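Local coordinates for protein TudS (Uncultured bacterium, PDB 6Z92) that probably removes sulfur from 2-thiouracil with the help of a bound [4Fe-4S] cluster, at residues Leu82-Cys87 with Ala127-His132; Ser101-Ser106 with Gly123-Leu128. All coordinates share one frame; numbering follows the deposited sequence.

Contact 1: Leu82-Cys87 with Ala127-His132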
loop_
_atom_site.group_PDB
_atom_site.type_symbol
_atom_site.label_atom_id
_atom_site.label_comp_id
_atom_site.label_asym_id
_atom_site.label_seq_id
_atom_site.Cartn_x
_atom_site.Cartn_y
_atom_site.Cartn_z
ATOM N N LEU A 82 3.352 -8.969 6.673
ATOM C CA LEU A 82 4.440 -8.194 7.292
ATOM C C LEU A 82 3.954 -6.772 7.638
ATOM O O LEU A 82 4.380 -6.213 8.646
ATOM C CB LEU A 82 5.672 -8.134 6.369
ATOM C CG LEU A 82 6.418 -9.463 6.252
ATOM C CD1 LEU A 82 7.353 -9.474 5.058
ATOM C CD2 LEU A 82 7.111 -9.804 7.557
ATOM N N ALA A 83 3.063 -6.195 6.805
ATOM C CA ALA A 83 2.479 -4.879 7.060
ATOM C C ALA A 83 1.630 -4.957 8.342
ATOM O O ALA A 83 1.710 -4.068 9.197
ATOM C CB ALA A 83 1.608 -4.452 5.882
ATOM N N LEU A 84 0.860 -6.039 8.495
ATOM C CA LEU A 84 0.045 -6.237 9.668
ATOM C C LEU A 84 0.928 -6.398 10.909
ATOM O O LEU A 84 0.673 -5.752 11.928
ATOM C CB LEU A 84 -0.852 -7.465 9.457
ATOM C CG LEU A 84 -1.720 -7.830 10.639
ATOM C CD1 LEU A 84 -2.720 -6.720 10.950
ATOM C CD2 LEU A 84 -2.373 -9.181 10.440
ATOM N N GLY A 85 1.992 -7.195 10.777
ATOM C CA GLY A 85 2.946 -7.452 11.845
ATOM C C GLY A 85 3.606 -6.197 12.367
ATOM O O GLY A 85 3.811 -6.056 13.569
ATOM N N LEU A 86 3.921 -5.269 11.467
ATOM C CA LEU A 86 4.528 -3.982 11.781
ATOM C C LEU A 86 3.523 -3.098 12.538
ATOM O O LEU A 86 3.886 -2.437 13.507
ATOM C CB LEU A 86 4.962 -3.307 10.469
ATOM C CG LEU A 86 5.741 -2.011 10.613
ATOM C CD1 LEU A 86 7.044 -2.236 11.398
ATOM C CD2 LEU A 86 5.996 -1.354 9.245
ATOM N N CYS A 87 2.258 -3.113 12.108
ATOM C CA CYS A 87 1.185 -2.367 12.757
ATOM C C CYS A 87 0.891 -2.898 14.170
ATOM O O CYS A 87 0.745 -2.103 15.095
ATOM C CB CYS A 87 -0.072 -2.371 11.892
ATOM S SG CYS A 87 0.082 -1.420 10.361
ATOM N N ALA A 127 -6.780 -4.992 2.145
ATOM C CA ALA A 127 -7.792 -5.960 2.527
ATOM C C ALA A 127 -7.446 -6.625 3.865
ATOM O O ALA A 127 -8.305 -6.705 4.740
ATOM C CB ALA A 127 -7.956 -7.003 1.431
ATOM N N LEU A 128 -6.181 -7.023 4.048
ATOM C CA LEU A 128 -5.749 -7.627 5.298
ATOM C C LEU A 128 -5.768 -6.642 6.474
ATOM O O LEU A 128 -6.271 -6.960 7.556
ATOM C CB LEU A 128 -4.373 -8.277 5.144
ATOM C CG LEU A 128 -3.927 -9.071 6.366
ATOM C CD1 LEU A 128 -4.823 -10.250 6.611
ATOM C CD2 LEU A 128 -2.500 -9.515 6.229
ATOM N N LEU A 129 -5.234 -5.449 6.255
ATOM C CA LEU A 129 -5.208 -4.411 7.268
ATOM C C LEU A 129 -6.630 -4.035 7.746
ATOM O O LEU A 129 -6.886 -4.034 8.954
ATOM C CB LEU A 129 -4.444 -3.188 6.728
ATOM C CG LEU A 129 -2.986 -2.966 7.207
ATOM C CD1 LEU A 129 -2.191 -4.258 7.305
ATOM C CD2 LEU A 129 -2.275 -2.003 6.301
ATOM N N ARG A 130 -7.564 -3.806 6.808
ATOM C CA ARG A 130 -8.963 -3.473 7.137
ATOM C C ARG A 130 -9.656 -4.613 7.885
ATOM O O ARG A 130 -10.421 -4.353 8.811
ATOM C CB ARG A 130 -9.757 -3.110 5.879
ATOM C CG ARG A 130 -9.398 -1.744 5.342
ATOM C CD ARG A 130 -10.165 -1.415 4.076
ATOM N NE ARG A 130 -10.053 0.013 3.775
ATOM C CZ ARG A 130 -10.272 0.553 2.583
ATOM N NH1 ARG A 130 -10.618 -0.213 1.553
ATOM N NH2 ARG A 130 -10.130 1.864 2.406
ATOM N N ARG A 131 -9.372 -5.862 7.504
ATOM C CA ARG A 131 -9.911 -7.044 8.168
ATOM C C ARG A 131 -9.474 -7.108 9.644
ATOM O O ARG A 131 -10.184 -7.677 10.453
ATOM C CB ARG A 131 -9.432 -8.302 7.449
ATOM C CG ARG A 131 -10.530 -9.112 6.820
ATOM C CD ARG A 131 -9.955 -10.359 6.181
ATOM N NE ARG A 131 -9.729 -11.422 7.172
ATOM C CZ ARG A 131 -10.586 -12.415 7.410
ATOM N NH1 ARG A 131 -11.727 -12.493 6.735
ATOM N NH2 ARG A 131 -10.309 -13.335 8.328
ATOM N N HIS A 132 -8.326 -6.510 9.995
ATOM C CA HIS A 132 -7.830 -6.490 11.368
ATOM C C HIS A 132 -8.103 -5.184 12.108
ATOM O O HIS A 132 -7.445 -4.919 13.111
ATOM C CB HIS A 132 -6.338 -6.848 11.427
ATOM C CG HIS A 132 -6.102 -8.304 11.190
ATOM N ND1 HIS A 132 -5.922 -9.184 12.239
ATOM C CD2 HIS A 132 -6.143 -9.007 10.034
ATOM C CE1 HIS A 132 -5.832 -10.383 11.689
ATOM N NE2 HIS A 132 -5.951 -10.323 10.361
#
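Ala-83 and Leu-84 meet Leu-128, Leu-129 and His-132 where helices 73-90 and 124-131 pack as neighbours; their short segments run in the same general sense, with axes 9.6 Å apart and a crossing angle of -38°. No hydrogen bond links the segments, and the contact rests on apolar side chains. Ala-83 comes first, its CB lying 4.1 Å from CD1 of Leu-129; the same methyl also touches Phe-42 and Ile-6 of the parallel sheet. Leu-84 follows and covers far more area. Its backbone N is 3.7 Å from CD1 of Leu-129, and its CB touches both that methyl and CD2 of Leu-128, the latter at 4.2 Å. With CG swung opposite the backbone N (chi1 177°), both Leu-84 methyls extend to the end of the other helix, where His-132 first leaves helical geometry. There the branches divide: CD1 touches CB of His-132 at 3.7 Å, whereas CD2 makes a CH-pi contact over the imidazole, 3.7 Å from the ring centroid. Leu-84 also touches Ile-134, and an alanine here is likely to leave the His-132 ring without the methyl over one face and open a gap beside Ile-134. CD2 stands 6° off the ring normal.

Contact 2: Ser101-Ser106 with Gly123-Leu128. With SF4 (iron/sulfur cluster), chain C; EDO (1,2-ethanediol), chain D.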
loop_
_atom_site.group_PDB
_atom_site.type_symbol
_atom_site.label_atom_id
_atom_site.label_comp_id
_atom_site.label_asym_id
_atom_site.label_seq_id
_atom_site.Cartn_x
_atom_site.Cartn_y
_atom_site.Cartn_z
ATOM N N SER A 101 -3.166 0.152 -6.643
ATOM C CA SER A 101 -2.179 -0.911 -6.502
ATOM C C SER A 101 -2.806 -2.278 -6.120
ATOM O O SER A 101 -3.715 -2.349 -5.276
ATOM C CB SER A 101 -1.113 -0.473 -5.494
ATOM O OG SER A 101 -0.318 -1.534 -4.996
ATOM N N PRO A 102 -2.298 -3.377 -6.714
ATOM C CA PRO A 102 -2.782 -4.698 -6.309
ATOM C C PRO A 102 -2.394 -5.059 -4.856
ATOM O O PRO A 102 -2.874 -6.055 -4.314
ATOM C CB PRO A 102 -2.154 -5.640 -7.338
ATOM C CG PRO A 102 -0.898 -4.936 -7.806
ATOM C CD PRO A 102 -1.188 -3.457 -7.694
ATOM N N SER A 103 -1.563 -4.223 -4.208
ATOM C CA SER A 103 -1.126 -4.359 -2.829
ATOM C C SER A 103 -1.797 -3.266 -1.964
ATOM O O SER A 103 -2.486 -3.585 -0.998
ATOM C CB SER A 103 0.392 -4.173 -2.743
ATOM O OG SER A 103 1.128 -5.366 -2.924
ATOM N N CYS A 104 -1.615 -1.980 -2.351
ATOM C CA CYS A 104 -1.984 -0.795 -1.592
ATOM C C CYS A 104 -3.317 -0.104 -1.980
ATOM O O CYS A 104 -3.766 0.797 -1.258
ATOM C CB CYS A 104 -0.826 0.197 -1.642
ATOM S SG CYS A 104 0.737 -0.459 -1.008
ATOM N N GLY A 105 -3.920 -0.485 -3.110
ATOM C CA GLY A 105 -5.185 0.105 -3.554
ATOM C C GLY A 105 -6.280 -0.012 -2.515
ATOM O O GLY A 105 -6.384 -1.055 -1.875
ATOM N N SER A 106 -7.064 1.053 -2.273
ATOM C CA SER A 106 -8.108 0.982 -1.240
ATOM C C SER A 106 -9.514 1.234 -1.773
ATOM O O SER A 106 -10.473 0.727 -1.204
ATOM C CB SER A 106 -7.782 1.891 -0.057
ATOM O OG SER A 106 -7.345 3.169 -0.482
ATOM N N GLY A 123 -6.463 -3.663 -2.704
ATOM C CA GLY A 123 -5.252 -4.465 -2.799
ATOM C C GLY A 123 -5.194 -5.465 -1.664
ATOM O O GLY A 123 -5.948 -5.344 -0.690
ATOM N N LYS A 124 -4.286 -6.453 -1.761
ATOM C CA LYS A 124 -4.144 -7.496 -0.742
ATOM C C LYS A 124 -3.718 -6.978 0.633
ATOM O O LYS A 124 -4.187 -7.507 1.650
ATOM C CB LYS A 124 -3.199 -8.618 -1.209
ATOM C CG LYS A 124 -3.575 -9.180 -2.562
ATOM C CD LYS A 124 -3.520 -10.691 -2.565
ATOM C CE LYS A 124 -4.633 -11.308 -1.768
ATOM N NZ LYS A 124 -4.500 -12.778 -1.727
ATOM N N THR A 125 -2.829 -5.973 0.678
ATOM C CA THR A 125 -2.379 -5.438 1.962
ATOM C C THR A 125 -3.528 -4.705 2.633
ATOM O O THR A 125 -3.791 -4.919 3.811
ATOM C CB THR A 125 -1.129 -4.548 1.783
ATOM O OG1 THR A 125 -0.070 -5.341 1.247
ATOM C CG2 THR A 125 -0.674 -3.893 3.087
ATOM N N THR A 126 -4.213 -3.835 1.874
ATOM C CA THR A 126 -5.336 -3.037 2.353
ATOM C C THR A 126 -6.441 -3.941 2.905
ATOM O O THR A 126 -6.934 -3.724 4.014
ATOM C CB THR A 126 -5.855 -2.159 1.203
ATOM O OG1 THR A 126 -4.871 -1.191 0.873
ATOM C CG2 THR A 126 -7.175 -1.477 1.540
ATOM N N ALA A 127 -6.780 -4.992 2.145
ATOM C CA ALA A 127 -7.792 -5.960 2.527
ATOM C C ALA A 127 -7.446 -6.625 3.865
ATOM O O ALA A 127 -8.305 -6.705 4.740
ATOM C CB ALA A 127 -7.956 -7.003 1.431
ATOM N N LEU A 128 -6.181 -7.023 4.048
ATOM C CA LEU A 128 -5.749 -7.627 5.298
ATOM C C LEU A 128 -5.768 -6.642 6.474
ATOM O O LEU A 128 -6.271 -6.960 7.556
ATOM C CB LEU A 128 -4.373 -8.277 5.144
ATOM C CG LEU A 128 -3.927 -9.071 6.366
ATOM C CD1 LEU A 128 -4.823 -10.250 6.611
ATOM C CD2 LEU A 128 -2.500 -9.515 6.229
HETATM FE FE1 SF4 C . 3.749 -0.696 -5.015
HETATM FE FE2 SF4 C . 4.092 1.646 -3.505
HETATM FE FE3 SF4 C . 5.287 -0.722 -2.745
HETATM FE FE4 SF4 C . 2.534 -0.415 -2.560
HETATM S S1 SF4 C . 4.181 0.763 -1.391
HETATM S S2 SF4 C . 3.681 -2.271 -3.381
HETATM S S3 SF4 C . 2.109 0.826 -4.418
HETATM S S4 SF4 C . 5.731 0.476 -4.640
HETATM C C1 EDO D . 2.307 -1.497 -7.801
HETATM O O1 EDO D . 1.995 -2.182 -6.577
HETATM C C2 EDO D . 3.770 -1.303 -8.056
HETATM O O2 EDO D . 4.346 -0.468 -7.072
HETATM O O HOH W 1 0.146 -7.195 -0.819
#
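Gly-123 N donates to Gly-105 O at 2.7 Å and 174°, nearly straight, from above the carbonyl plane. Gly-123 is the N-cap of helix 124-131, whose first amides find acceptors in loop 101-106: Lys-124 N donates to Pro-102 O (2.9 Å), and Thr-125 N reaches an in-plane lone pair of Ser-103 O (2.9 Å). Thr-126 N adds a weak bond to the same oxygen. Thr-126 OG1 is 3.1 Å from both Cys-104 O and Gly-105 O, two candidate acceptors for its single proton. With chi1 163°, Ser-101 OG lies beside its carbonyl carbon and accepts from Ser-103 N and, at 3.0 Å, from Cys-104 N, an ST turn and ST motif; its proton goes to a bound ethanediol. Ser-103 OG is hydrogen-bonded to Glu-45 OE2 and accepts from a water bridging to Thr-125 OG1, while Lys-124 NZ salt-bridges Asp-77 and hydrogen-bonds Glu-62 O. Cys-104 SG binds FE4, an iron of the iron-sulfur cluster, at 2.4 Å; O2 of the ethanediol, probably from the crystallisation liquor, coordinates FE1 at 2.1 Å. The backbone bonds probably hold the cysteine loop in place, and FE1's ethanediol ligand is consistent with an iron open to substrate.

After the parallel sheet's first strands and helices and the hairpin 57-60/63-66, the chain enters helix 73-90, then passes through strand 94-96, the cysteine loop 101-106 and the hairpin 108-110/118-120 into helix 124-131. Contact 2 closes the shorter excursion, bringing the loop back onto the helix start across 16 intervening residues. Contact 1 closes the longer one, spanning 39 residues, so the whole of 101-106 and the hairpin lie within its span. The two end on the same helix and share Ala-127 and Leu-128, with centres 10 Å apart. They touch directly: CB of Ala-83 packs 3.7 Å from CG2 of Thr-125, and Arg-130 NH1 probably hydrogen-bonds Ser-106 O. Helix 124-131 thereby joins helix 73-90 to the cluster-binding loop.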